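Local structure of member of DUF4221 family (3S9J) at residues Q149-P154 with P162-F167; R239-M244 with E263-W268. The protein is of unknown function but folds as a six-bladed beta-propeller of the DUF4221 family. All coordinates share one frame; numbering follows the deposited sequence.

Interaction 1: Q149-P154 with P162-F167. With FMT (formic acid), chain E.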
loop_
_atom_site.group_PDB
_atom_site.type_symbol
_atom_site.label_atom_id
_atom_site.label_comp_id
_atom_site.label_asym_id
_atom_site.label_seq_id
_atom_site.Cartn_x
_atom_site.Cartn_y
_atom_site.Cartn_z
ATOM N N GLN A 149 -0.500 -10.308 -7.459
ATOM C CA GLN A 149 -0.177 -11.711 -7.315
ATOM C C GLN A 149 1.345 -11.902 -7.117
ATOM O O GLN A 149 2.152 -11.174 -7.702
ATOM C CB GLN A 149 -0.668 -12.484 -8.532
ATOM C CG GLN A 149 -2.188 -12.559 -8.550
ATOM C CD GLN A 149 -2.728 -13.492 -7.497
ATOM O OE1 GLN A 149 -2.699 -14.717 -7.661
ATOM N NE2 GLN A 149 -3.229 -12.936 -6.421
ATOM N N GLU A 150 1.674 -12.859 -6.250
ATOM C CA GLU A 150 3.074 -13.181 -5.956
ATOM C C GLU A 150 3.542 -14.344 -6.860
ATOM O O GLU A 150 2.763 -14.884 -7.662
ATOM C CB GLU A 150 3.237 -13.469 -4.443
ATOM C CG GLU A 150 3.007 -12.217 -3.535
ATOM C CD GLU A 150 3.288 -12.472 -2.054
ATOM O OE1 GLU A 150 3.746 -13.588 -1.741
ATOM O OE2 GLU A 150 3.052 -11.574 -1.194
ATOM N N ILE A 151 4.827 -14.706 -6.774
ATOM C CA ILE A 151 5.372 -15.795 -7.592
ATOM C C ILE A 151 4.807 -17.186 -7.218
ATOM O O ILE A 151 4.464 -17.429 -6.080
ATOM C CB ILE A 151 6.923 -15.811 -7.547
ATOM C CG1 ILE A 151 7.412 -16.032 -6.112
ATOM C CG2 ILE A 151 7.457 -14.498 -8.122
ATOM C CD1 ILE A 151 8.915 -16.198 -5.960
ATOM N N LEU A 152 4.727 -18.088 -8.187
ATOM C CA LEU A 152 4.029 -19.369 -7.993
ATOM C C LEU A 152 4.977 -20.539 -7.751
ATOM O O LEU A 152 4.553 -21.691 -7.664
ATOM C CB LEU A 152 3.116 -19.662 -9.191
ATOM C CG LEU A 152 1.845 -18.800 -9.307
ATOM C CD1 LEU A 152 1.013 -19.273 -10.517
ATOM C CD2 LEU A 152 1.012 -18.786 -7.986
ATOM N N LYS A 153 6.261 -20.242 -7.646
ATOM C CA LYS A 153 7.241 -21.269 -7.348
ATOM C C LYS A 153 8.437 -20.606 -6.706
ATOM O O LYS A 153 8.794 -19.493 -7.083
ATOM C CB LYS A 153 7.626 -22.033 -8.610
ATOM C CG LYS A 153 8.433 -21.266 -9.639
ATOM C CD LYS A 153 8.877 -22.214 -10.723
ATOM C CE LYS A 153 9.963 -21.630 -11.597
ATOM N NZ LYS A 153 10.828 -22.679 -12.217
ATOM N N PRO A 154 9.055 -21.284 -5.727
ATOM C CA PRO A 154 10.095 -20.664 -4.939
ATOM C C PRO A 154 11.419 -20.411 -5.697
ATOM O O PRO A 154 12.131 -19.455 -5.362
ATOM C CB PRO A 154 10.313 -21.671 -3.805
ATOM C CG PRO A 154 9.995 -22.985 -4.412
ATOM C CD PRO A 154 8.889 -22.715 -5.397
ATOM N N PRO A 162 8.921 -13.030 -16.847
ATOM C CA PRO A 162 7.983 -12.549 -17.875
ATOM C C PRO A 162 6.820 -13.487 -18.170
ATOM O O PRO A 162 5.941 -13.138 -18.962
ATOM C CB PRO A 162 8.856 -12.394 -19.134
ATOM C CG PRO A 162 10.234 -12.539 -18.719
ATOM C CD PRO A 162 10.275 -13.240 -17.396
ATOM N N ARG A 163 6.821 -14.669 -17.566
ATOM C CA ARG A 163 5.682 -15.583 -17.637
ATOM C C ARG A 163 4.852 -15.584 -16.349
ATOM O O ARG A 163 3.896 -16.348 -16.240
ATOM C CB ARG A 163 6.172 -17.007 -17.914
ATOM C CG ARG A 163 6.905 -17.160 -19.225
ATOM C CD ARG A 163 6.996 -18.630 -19.587
ATOM N NE ARG A 163 7.962 -19.337 -18.743
ATOM C CZ ARG A 163 9.168 -19.753 -19.143
ATOM N NH1 ARG A 163 9.590 -19.547 -20.390
ATOM N NH2 ARG A 163 9.965 -20.386 -18.286
ATOM N N THR A 164 5.229 -14.759 -15.367
ATOM C CA THR A 164 4.525 -14.730 -14.092
ATOM C C THR A 164 3.630 -13.492 -14.049
ATOM O O THR A 164 4.083 -12.383 -14.291
ATOM C CB THR A 164 5.561 -14.692 -12.905
ATOM O OG1 THR A 164 6.382 -15.871 -12.957
ATOM C CG2 THR A 164 4.864 -14.584 -11.530
ATOM N N HIS A 165 2.354 -13.684 -13.717
ATOM C CA HIS A 165 1.397 -12.593 -13.720
ATOM C C HIS A 165 1.544 -11.730 -12.463
ATOM O O HIS A 165 1.623 -12.249 -11.344
ATOM C CB HIS A 165 -0.035 -13.130 -13.742
ATOM C CG HIS A 165 -0.357 -13.955 -14.940
ATOM N ND1 HIS A 165 -0.204 -15.328 -14.970
ATOM C CD2 HIS A 165 -0.825 -13.600 -16.156
ATOM C CE1 HIS A 165 -0.576 -15.782 -16.158
ATOM N NE2 HIS A 165 -0.960 -14.756 -16.897
HETATM N N MSE A 166 1.491 -10.420 -12.665
HETATM C CA MSE A 166 1.482 -9.454 -11.583
HETATM C C MSE A 166 0.119 -9.257 -10.914
HETATM O O MSE A 166 0.073 -8.803 -9.791
HETATM C CB MSE A 166 1.995 -8.098 -12.053
HETATM C CG MSE A 166 3.543 -8.047 -12.241
HETATM SE SE MSE A 166 4.117 -6.375 -13.014
HETATM C CE MSE A 166 3.647 -5.299 -11.570
ATOM N N PHE A 167 -0.978 -9.521 -11.648
ATOM C CA PHE A 167 -2.320 -9.315 -11.148
ATOM C C PHE A 167 -3.255 -10.443 -11.541
ATOM O O PHE A 167 -3.035 -11.129 -12.544
ATOM C CB PHE A 167 -2.889 -8.018 -11.724
ATOM C CG PHE A 167 -2.244 -6.786 -11.161
ATOM C CD1 PHE A 167 -2.748 -6.191 -10.007
ATOM C CD2 PHE A 167 -1.133 -6.230 -11.770
ATOM C CE1 PHE A 167 -2.156 -5.054 -9.488
ATOM C CE2 PHE A 167 -0.534 -5.103 -11.238
ATOM C CZ PHE A 167 -1.046 -4.522 -10.106
HETATM C C FMT E . 6.537 -20.736 -14.947
HETATM O O1 FMT E . 7.093 -20.101 -15.844
HETATM O O2 FMT E . 5.939 -20.173 -14.029
HETATM O O HOH W 1 1.502 -14.761 -10.184
HETATM O O HOH W 2 5.650 -18.137 -10.979
#

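Interaction 2: R239-M244 with E263-W268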
loop_
_atom_site.group_PDB
_atom_site.type_symbol
_atom_site.label_atom_id
_atom_site.label_comp_id
_atom_site.label_asym_id
_atom_site.label_seq_id
_atom_site.Cartn_x
_atom_site.Cartn_y
_atom_site.Cartn_z
ATOM N N ARG A 239 16.571 11.968 -6.667
ATOM C CA ARG A 239 17.850 12.656 -6.876
ATOM C C ARG A 239 18.878 12.336 -5.789
ATOM O O ARG A 239 20.055 12.608 -5.976
ATOM C CB ARG A 239 17.657 14.175 -7.004
ATOM C CG ARG A 239 17.200 14.897 -5.731
ATOM C CD ARG A 239 16.376 16.143 -6.106
ATOM N NE ARG A 239 15.190 15.788 -6.891
ATOM C CZ ARG A 239 14.466 16.637 -7.614
ATOM N NH1 ARG A 239 14.786 17.920 -7.673
ATOM N NH2 ARG A 239 13.410 16.193 -8.282
ATOM N N TYR A 240 18.452 11.735 -4.680
ATOM C CA TYR A 240 19.341 11.443 -3.569
ATOM C C TYR A 240 19.882 10.031 -3.598
ATOM O O TYR A 240 20.749 9.725 -2.812
ATOM C CB TYR A 240 18.623 11.692 -2.239
ATOM C CG TYR A 240 18.089 13.093 -2.156
ATOM C CD1 TYR A 240 18.966 14.171 -2.080
ATOM C CD2 TYR A 240 16.715 13.358 -2.183
ATOM C CE1 TYR A 240 18.519 15.463 -2.033
ATOM C CE2 TYR A 240 16.251 14.679 -2.147
ATOM C CZ TYR A 240 17.167 15.723 -2.054
ATOM O OH TYR A 240 16.754 17.036 -2.011
ATOM N N LEU A 241 19.396 9.200 -4.526
ATOM C CA LEU A 241 19.778 7.784 -4.604
ATOM C C LEU A 241 20.489 7.446 -5.894
ATOM O O LEU A 241 20.169 7.963 -6.956
ATOM C CB LEU A 241 18.536 6.867 -4.523
ATOM C CG LEU A 241 17.679 6.965 -3.263
ATOM C CD1 LEU A 241 16.481 6.013 -3.381
ATOM C CD2 LEU A 241 18.537 6.691 -2.017
ATOM N N LYS A 242 21.439 6.538 -5.781
ATOM C CA LYS A 242 22.097 5.927 -6.923
ATOM C C LYS A 242 21.031 5.170 -7.723
ATOM O O LYS A 242 20.090 4.616 -7.134
ATOM C CB LYS A 242 23.137 4.952 -6.361
ATOM C CG LYS A 242 24.145 4.446 -7.311
ATOM C CD LYS A 242 25.030 3.387 -6.626
ATOM C CE LYS A 242 26.096 2.866 -7.576
ATOM N NZ LYS A 242 27.020 3.961 -7.913
ATOM N N SER A 243 21.172 5.136 -9.038
ATOM C CA SER A 243 20.265 4.345 -9.879
ATOM C C SER A 243 20.279 2.888 -9.445
ATOM O O SER A 243 21.324 2.362 -9.058
ATOM C CB SER A 243 20.635 4.484 -11.359
ATOM O OG SER A 243 19.889 3.574 -12.129
HETATM N N MSE A 244 19.109 2.234 -9.459
HETATM C CA MSE A 244 19.019 0.847 -8.996
HETATM C C MSE A 244 18.138 -0.055 -9.850
HETATM O O MSE A 244 17.221 0.401 -10.569
HETATM C CB MSE A 244 18.518 0.806 -7.542
HETATM C CG MSE A 244 17.095 1.235 -7.353
HETATM SE SE MSE A 244 16.452 1.008 -5.510
HETATM C CE MSE A 244 17.547 2.286 -4.691
ATOM N N GLU A 263 17.209 -2.254 5.374
ATOM C CA GLU A 263 18.101 -1.096 5.590
ATOM C C GLU A 263 18.532 -0.377 4.296
ATOM O O GLU A 263 18.705 0.845 4.297
ATOM C CB GLU A 263 19.343 -1.514 6.409
ATOM C CG GLU A 263 20.407 -2.299 5.618
ATOM C CD GLU A 263 21.499 -2.986 6.442
ATOM O OE1 GLU A 263 21.621 -2.790 7.692
ATOM O OE2 GLU A 263 22.330 -3.702 5.800
ATOM N N ASN A 264 18.677 -1.122 3.209
ATOM C CA ASN A 264 19.154 -0.552 1.934
ATOM C C ASN A 264 18.150 0.446 1.358
ATOM O O ASN A 264 16.924 0.382 1.658
ATOM C CB ASN A 264 19.442 -1.664 0.946
ATOM C CG ASN A 264 20.803 -2.347 1.192
ATOM O OD1 ASN A 264 21.643 -1.818 1.885
ATOM N ND2 ASN A 264 21.000 -3.516 0.595
ATOM N N PRO A 265 18.633 1.393 0.538
ATOM C CA PRO A 265 17.680 2.291 -0.110
ATOM C C PRO A 265 16.730 1.551 -1.045
ATOM O O PRO A 265 17.102 0.537 -1.629
ATOM C CB PRO A 265 18.593 3.264 -0.906
ATOM C CG PRO A 265 19.833 2.481 -1.137
ATOM C CD PRO A 265 20.020 1.634 0.083
ATOM N N ARG A 266 15.494 2.024 -1.148
ATOM C CA ARG A 266 14.518 1.448 -2.059
ATOM C C ARG A 266 13.348 2.379 -2.141
ATOM O O ARG A 266 13.190 3.286 -1.309
ATOM C CB ARG A 266 14.021 0.083 -1.581
ATOM C CG ARG A 266 13.334 0.074 -0.236
ATOM C CD ARG A 266 12.754 -1.315 0.047
ATOM N NE ARG A 266 12.390 -1.493 1.456
ATOM C CZ ARG A 266 12.043 -2.661 2.005
ATOM N NH1 ARG A 266 11.995 -3.773 1.281
ATOM N NH2 ARG A 266 11.759 -2.727 3.303
ATOM N N TYR A 267 12.517 2.153 -3.145
ATOM C CA TYR A 267 11.277 2.894 -3.259
ATOM C C TYR A 267 10.210 2.189 -2.415
ATOM O O TYR A 267 10.355 1.016 -2.026
ATOM C CB TYR A 267 10.868 3.070 -4.739
ATOM C CG TYR A 267 11.947 3.881 -5.416
ATOM C CD1 TYR A 267 11.959 5.261 -5.287
ATOM C CD2 TYR A 267 13.028 3.272 -6.013
ATOM C CE1 TYR A 267 12.995 6.027 -5.800
ATOM C CE2 TYR A 267 14.075 4.041 -6.548
ATOM C CZ TYR A 267 14.049 5.407 -6.422
ATOM O OH TYR A 267 15.084 6.170 -6.927
ATOM N N TRP A 268 9.144 2.934 -2.112
ATOM C CA TRP A 268 8.028 2.376 -1.339
ATOM C C TRP A 268 6.717 2.749 -2.049
ATOM O O TRP A 268 6.566 2.368 -3.208
ATOM C CB TRP A 268 8.101 2.742 0.157
ATOM C CG TRP A 268 7.331 1.797 1.038
ATOM C CD1 TRP A 268 6.227 2.080 1.784
ATOM C CD2 TRP A 268 7.612 0.420 1.249
ATOM N NE1 TRP A 268 5.809 0.964 2.453
ATOM C CE2 TRP A 268 6.633 -0.077 2.135
ATOM C CE3 TRP A 268 8.587 -0.460 0.759
ATOM C CZ2 TRP A 268 6.618 -1.389 2.559
ATOM C CZ3 TRP A 268 8.558 -1.784 1.195
ATOM C CH2 TRP A 268 7.575 -2.233 2.084
HETATM O O HOH W 3 17.247 4.901 -7.693
#

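Interaction 1: Q149-P154 with P162-F167
Q149, just past strand 144-148 of a propeller blade, bonds to M166 near the start of the antiparallel neighbour 165-171. At this tightly packed end Q149 N gives M166 O a 2.8 Å hydrogen bond, the donor standing well above the carbonyl plane. The Q149 side chain lies over the opposing backbone: CB is 3.6 Å from H165 O, and CG is 3.8 Å from F167 C. A bend at chi2 (-72°) turns the amide away, and its OE1 bonds to T126. H165 stacks on W179 of the next strand in the blade.

Farther along, the chains separate and water does the joining. One molecule donates to both E150 O and H165 O; another accepts from L152 N and donates to T164 OG1, which also bonds to D160 O. Beside these waters the branch methyls I151 CG2 and T164 CG2 are 4.3 Å apart. At the loosest end K153 and R163 do not touch, although D160 forms a salt bridge with each. R163 directs NE at O1 of a formic acid molecule, probably from the crystallisation liquor, in the guanidinium plane at 3.1 Å with an N-H...O angle of 175°.

Interaction 2: R239-M244 with E263-W268
The Y267 ring is approached obliquely by L241 CD1 and by the selenium of M244 (selenomethionine), while a water lies at the ring's edge, in the ring plane, beside the hydroxyl. M244 SE is 5.0 Å from the Y267 ring centroid and 64° off the normal, a Met-aromatic contact made mainly with CD2 and CE2. L241 meets the phenol end, its CD1 3.9 Å from Y267 CZ. The neighbouring guanidinium of R266 is turned from this contact and carries W268 CZ3 over one face.

P265 completes the apolar patch. P265 CB packs 3.6 Å from L241 CD2 and 4.0 Å from M244 CE. A bend at the end of the M244 chain (chi3 67°) brings M244 CE to 3.6 Å from P265 O.

Two hydrogen bonds hold the phenol: Y267 OH accepts from S238 N and donates to the water at 2.6 Å, which in turn donates to K242 O. A phenylalanine here would probably keep the apolar packing but leave S238 N without its acceptor and break the water bridge to K242 O.

M285 and P286 touch L241 from beyond these segments, and D220 accepts from M244 N. The contact thus pins the connection leaving outer strand 231-235 to the start of strand 266-273, the blade-to-blade passage characteristic of a beta-propeller.

The two contacts come in series along the chain, interaction 1 closing before interaction 2 opens. Their centres lie 24 Å apart and their nearest atoms about 11 Å apart, so they do not touch. Interaction 1 sits within one four-stranded blade, where the loop leaving strand 144-148 meets the start of 165-171; interaction 2 concerns the passage into the blade that begins with strand 266-273. The blade running from strand 201-206 to strand 231-235 lies between and meets both: its strand 211-216 receives the side chains of M166 and F167, while F217 and D220, just beyond that strand, bond to Y267 and M244. One contact therefore lies at the end of a strand pair inside a blade, the other ties successive blades together.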